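Penicillin-binding protein 2B (Streptococcus pneumoniae, PDB 2WAD) probably cross-links peptides of adjacent glycan strands in cell-wall peptidoglycan, as a transpeptidase of the elongasome that builds peripheral peptidoglycan. Local coordinates at residues 232-245 against 258-270. Sequence-based numbering, arbitrary orientation.
Sequences SIVGSVSSEKAGLP and SLNDRVGTSYLEK
The R262 guanidinium carries E240 CB over one face, while the Y267 ring meets G235 CA at its edge, near the ring plane. The arginine stem follows the other backbone: CD of R262 is 3.1 Å from E240 N. The E240 carboxylate passes the guanidinium without bonding it and finds T191 instead. Between these flat groups, 236-238 and 263-265 pair antiparallel around a single bridge, V237 with G264. T265 N gives S236 O a nearly straight bond (2.9 Å, 174°), and S238 N gives V263 O another of 2.7 Å. S238 OG sits between its own backbone N and carbonyl carbon (chi1 77°), accepting from V263 N at 3.0 Å and donating to G243 O. S266 OG accepts from S236 N (2.8 Å). L244 CD2 meets V263 CG1 at 3.6 Å, the side chains crossing at about a right angle. E269, bent at chi2 (-88°), lays its carboxylate against V237 CG2 (3.4 Å from CD); R60 and R223 bind it. This packing within the dimerisation domain, away from the active site, joins helix 231-234 to helix 267-271, E269 N bonding V234 O, with Y252 of helix 249-255 against L244, P245 and V263, and V72 of strand 72-83 touching V234 and E269.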
loop_
_atom_site.group_PDB
_atom_site.type_symbol
_atom_site.label_atom_id
_atom_site.label_comp_id
_atom_site.label_asym_id
_atom_site.label_seq_id
_atom_site.Cartn_x
_atom_site.Cartn_y
_atom_site.Cartn_z
ATOM N N SER A 232 8.225 0.616 5.781
ATOM C CA SER A 232 7.692 -0.332 4.796
ATOM C C SER A 232 6.575 0.264 3.929
ATOM O O SER A 232 6.384 -0.142 2.780
ATOM C CB SER A 232 7.172 -1.585 5.507
ATOM O OG SER A 232 6.306 -1.238 6.591
ATOM N N ILE A 233 5.845 1.229 4.480
ATOM C CA ILE A 233 4.668 1.777 3.851
ATOM C C ILE A 233 5.002 2.987 2.977
ATOM O O ILE A 233 4.232 3.350 2.081
ATOM C CB ILE A 233 3.646 2.105 4.938
ATOM C CG1 ILE A 233 3.002 0.802 5.459
ATOM C CG2 ILE A 233 2.607 3.096 4.447
ATOM C CD1 ILE A 233 2.317 0.960 6.805
ATOM N N VAL A 234 6.170 3.587 3.214
ATOM C CA VAL A 234 6.597 4.742 2.439
ATOM C C VAL A 234 6.793 4.384 0.966
ATOM O O VAL A 234 6.279 5.094 0.113
ATOM C CB VAL A 234 7.881 5.416 3.001
ATOM C CG1 VAL A 234 8.476 6.392 1.998
ATOM C CG2 VAL A 234 7.611 6.113 4.339
ATOM N N GLY A 235 7.542 3.321 0.677
ATOM C CA GLY A 235 7.789 2.849 -0.679
ATOM C C GLY A 235 9.154 3.264 -1.179
ATOM O O GLY A 235 9.937 3.873 -0.444
ATOM N N SER A 236 9.463 2.954 -2.431
ATOM C CA SER A 236 10.746 3.374 -2.998
ATOM C C SER A 236 10.588 4.299 -4.209
ATOM O O SER A 236 9.505 4.429 -4.784
ATOM C CB SER A 236 11.601 2.152 -3.364
ATOM O OG SER A 236 10.814 1.229 -4.106
ATOM N N VAL A 237 11.688 4.939 -4.585
ATOM C CA VAL A 237 11.748 5.783 -5.765
ATOM C C VAL A 237 12.836 5.223 -6.680
ATOM O O VAL A 237 13.867 4.742 -6.204
ATOM C CB VAL A 237 12.101 7.243 -5.376
ATOM C CG1 VAL A 237 12.051 8.156 -6.582
ATOM C CG2 VAL A 237 11.129 7.751 -4.337
ATOM N N SER A 238 12.611 5.289 -7.989
ATOM C CA SER A 238 13.613 4.866 -8.960
ATOM C C SER A 238 14.879 5.713 -8.856
ATOM O O SER A 238 14.807 6.924 -8.690
ATOM C CB SER A 238 13.062 4.985 -10.378
ATOM O OG SER A 238 13.078 6.338 -10.789
ATOM N N SER A 239 16.038 5.070 -8.957
ATOM C CA SER A 239 17.325 5.752 -8.924
ATOM C C SER A 239 17.551 6.541 -10.210
ATOM O O SER A 239 16.936 6.272 -11.240
ATOM C CB SER A 239 18.433 4.709 -8.811
ATOM O OG SER A 239 18.481 3.938 -10.005
ATOM N N GLU A 240 18.452 7.513 -10.138
ATOM C CA GLU A 240 18.875 8.307 -11.299
ATOM C C GLU A 240 19.500 7.443 -12.395
ATOM O O GLU A 240 19.296 7.678 -13.587
ATOM C CB GLU A 240 19.886 9.352 -10.836
ATOM C CG GLU A 240 20.491 10.205 -11.934
ATOM C CD GLU A 240 21.339 11.316 -11.346
ATOM O OE1 GLU A 240 22.165 11.031 -10.447
ATOM O OE2 GLU A 240 21.162 12.477 -11.774
ATOM N N LYS A 241 20.264 6.450 -11.952
ATOM C CA LYS A 241 20.867 5.417 -12.786
ATOM C C LYS A 241 19.832 4.592 -13.558
ATOM O O LYS A 241 19.929 4.469 -14.781
ATOM C CB LYS A 241 21.701 4.492 -11.892
ATOM C CG LYS A 241 22.627 3.526 -12.615
ATOM C CD LYS A 241 23.975 4.174 -12.932
ATOM C CE LYS A 241 25.001 3.126 -13.331
ATOM N NZ LYS A 241 25.876 3.629 -14.423
ATOM N N ALA A 242 18.855 4.027 -12.845
ATOM C CA ALA A 242 17.835 3.172 -13.452
ATOM C C ALA A 242 16.607 3.966 -13.890
ATOM O O ALA A 242 15.477 3.546 -13.636
ATOM C CB ALA A 242 17.426 2.050 -12.494
ATOM N N GLY A 243 16.840 5.091 -14.558
ATOM C CA GLY A 243 15.807 6.067 -14.897
ATOM C C GLY A 243 14.360 5.725 -14.595
ATOM O O GLY A 243 13.949 5.616 -13.431
ATOM N N LEU A 244 13.568 5.581 -15.652
ATOM C CA LEU A 244 12.185 5.153 -15.491
ATOM C C LEU A 244 12.145 3.636 -15.434
ATOM O O LEU A 244 13.056 2.969 -15.920
ATOM C CB LEU A 244 11.318 5.642 -16.650
ATOM C CG LEU A 244 11.053 7.142 -16.786
ATOM C CD1 LEU A 244 9.969 7.378 -17.823
ATOM C CD2 LEU A 244 10.671 7.768 -15.456
ATOM N N PRO A 245 11.098 3.089 -14.803
ATOM C CA PRO A 245 10.799 1.667 -14.931
ATOM C C PRO A 245 10.435 1.326 -16.379
ATOM O O PRO A 245 9.576 1.983 -16.969
ATOM C CB PRO A 245 9.594 1.472 -13.998
ATOM C CG PRO A 245 9.104 2.859 -13.651
ATOM C CD PRO A 245 10.292 3.749 -13.761
ATOM N N SER A 258 10.504 12.941 -18.615
ATOM C CA SER A 258 11.748 12.572 -19.280
ATOM C C SER A 258 12.131 11.144 -18.883
ATOM O O SER A 258 11.485 10.527 -18.029
ATOM C CB SER A 258 12.856 13.558 -18.900
ATOM O OG SER A 258 14.136 13.064 -19.243
ATOM N N LEU A 259 13.188 10.629 -19.503
ATOM C CA LEU A 259 13.532 9.213 -19.426
ATOM C C LEU A 259 14.429 8.895 -18.232
ATOM O O LEU A 259 14.516 7.742 -17.804
ATOM C CB LEU A 259 14.188 8.785 -20.747
ATOM C CG LEU A 259 14.369 7.336 -21.216
ATOM C CD1 LEU A 259 13.229 6.407 -20.825
ATOM C CD2 LEU A 259 14.556 7.350 -22.731
ATOM N N ASN A 260 15.087 9.918 -17.695
ATOM C CA ASN A 260 15.962 9.771 -16.533
ATOM C C ASN A 260 15.308 10.221 -15.222
ATOM O O ASN A 260 15.966 10.324 -14.179
ATOM C CB ASN A 260 17.245 10.571 -16.748
ATOM C CG ASN A 260 16.972 12.046 -16.956
ATOM O OD1 ASN A 260 15.891 12.436 -17.410
ATOM N ND2 ASN A 260 17.954 12.877 -16.623
ATOM N N ASP A 261 14.007 10.486 -15.291
ATOM C CA ASP A 261 13.225 10.928 -14.138
ATOM C C ASP A 261 13.207 9.930 -12.992
ATOM O O ASP A 261 13.148 8.722 -13.203
ATOM C CB ASP A 261 11.783 11.221 -14.549
ATOM C CG ASP A 261 11.651 12.516 -15.328
ATOM O OD1 ASP A 261 12.663 13.231 -15.496
ATOM O OD2 ASP A 261 10.522 12.824 -15.764
ATOM N N ARG A 262 13.254 10.449 -11.773
ATOM C CA ARG A 262 13.085 9.602 -10.604
ATOM C C ARG A 262 11.654 9.628 -10.088
ATOM O O ARG A 262 11.132 10.675 -9.714
ATOM C CB ARG A 262 14.118 9.944 -9.539
ATOM C CG ARG A 262 15.505 9.653 -10.061
ATOM C CD ARG A 262 16.509 9.639 -8.952
ATOM N NE ARG A 262 16.927 10.998 -8.651
ATOM C CZ ARG A 262 17.641 11.320 -7.580
ATOM N NH1 ARG A 262 17.992 10.368 -6.726
ATOM N NH2 ARG A 262 17.996 12.582 -7.361
ATOM N N VAL A 263 11.034 8.452 -10.104
ATOM C CA VAL A 263 9.614 8.300 -9.852
ATOM C C VAL A 263 9.354 7.267 -8.744
ATOM O O VAL A 263 10.220 6.446 -8.418
ATOM C CB VAL A 263 8.870 7.910 -11.151
ATOM C CG1 VAL A 263 9.262 8.862 -12.282
ATOM C CG2 VAL A 263 9.183 6.473 -11.542
ATOM N N GLY A 264 8.174 7.345 -8.140
ATOM C CA GLY A 264 7.787 6.381 -7.117
ATOM C C GLY A 264 7.420 5.057 -7.755
ATOM O O GLY A 264 6.683 5.026 -8.740
ATOM N N THR A 265 7.931 3.965 -7.189
ATOM C CA THR A 265 7.709 2.636 -7.744
ATOM C C THR A 265 6.933 1.725 -6.803
ATOM O O THR A 265 6.552 0.622 -7.192
ATOM C CB THR A 265 9.033 1.938 -8.024
ATOM O OG1 THR A 265 9.873 2.113 -6.880
ATOM C CG2 THR A 265 9.709 2.564 -9.242
ATOM N N SER A 266 6.701 2.161 -5.571
ATOM C CA SER A 266 5.897 1.339 -4.673
ATOM C C SER A 266 5.188 2.153 -3.575
ATOM O O SER A 266 5.659 3.216 -3.173
ATOM C CB SER A 266 6.774 0.244 -4.057
ATOM O OG SER A 266 7.750 0.826 -3.213
ATOM N N TYR A 267 4.056 1.637 -3.103
ATOM C CA TYR A 267 3.335 2.188 -1.954
ATOM C C TYR A 267 3.045 3.684 -2.018
ATOM O O TYR A 267 2.722 4.197 -3.092
ATOM C CB TYR A 267 3.980 1.701 -0.648
ATOM C CG TYR A 267 4.073 0.194 -0.671
ATOM C CD1 TYR A 267 5.305 -0.452 -0.769
ATOM C CD2 TYR A 267 2.908 -0.587 -0.667
ATOM C CE1 TYR A 267 5.387 -1.844 -0.835
ATOM C CE2 TYR A 267 2.976 -1.965 -0.736
ATOM C CZ TYR A 267 4.222 -2.581 -0.817
ATOM O OH TYR A 267 4.310 -3.949 -0.897
ATOM N N LEU A 268 3.193 4.394 -0.903
ATOM C CA LEU A 268 2.940 5.839 -0.892
ATOM C C LEU A 268 3.713 6.644 -1.955
ATOM O O LEU A 268 3.159 7.576 -2.553
ATOM C CB LEU A 268 3.157 6.442 0.504
ATOM C CG LEU A 268 2.264 6.038 1.677
ATOM C CD1 LEU A 268 2.655 6.828 2.934
ATOM C CD2 LEU A 268 0.783 6.253 1.332
ATOM N N GLU A 269 4.983 6.321 -2.190
ATOM C CA GLU A 269 5.783 7.135 -3.117
ATOM C C GLU A 269 5.141 7.018 -4.483
ATOM O O GLU A 269 5.126 7.978 -5.241
ATOM C CB GLU A 269 7.246 6.684 -3.231
ATOM C CG GLU A 269 8.115 6.899 -2.001
ATOM C CD GLU A 269 8.771 8.259 -1.961
ATOM O OE1 GLU A 269 8.295 9.197 -2.649
ATOM O OE2 GLU A 269 9.775 8.387 -1.230
ATOM N N LYS A 270 4.614 5.841 -4.794
ATOM C CA LYS A 270 3.947 5.634 -6.067
ATOM C C LYS A 270 2.553 6.250 -6.073
ATOM O O LYS A 270 2.179 6.948 -7.007
ATOM C CB LYS A 270 3.887 4.142 -6.418
ATOM C CG LYS A 270 3.237 3.838 -7.774
ATOM C CD LYS A 270 3.419 2.376 -8.161
ATOM C CE LYS A 270 2.412 1.977 -9.214
ATOM N NZ LYS A 270 2.903 0.795 -9.953
HETATM O O HOH W 1 11.403 6.408 -1.030
#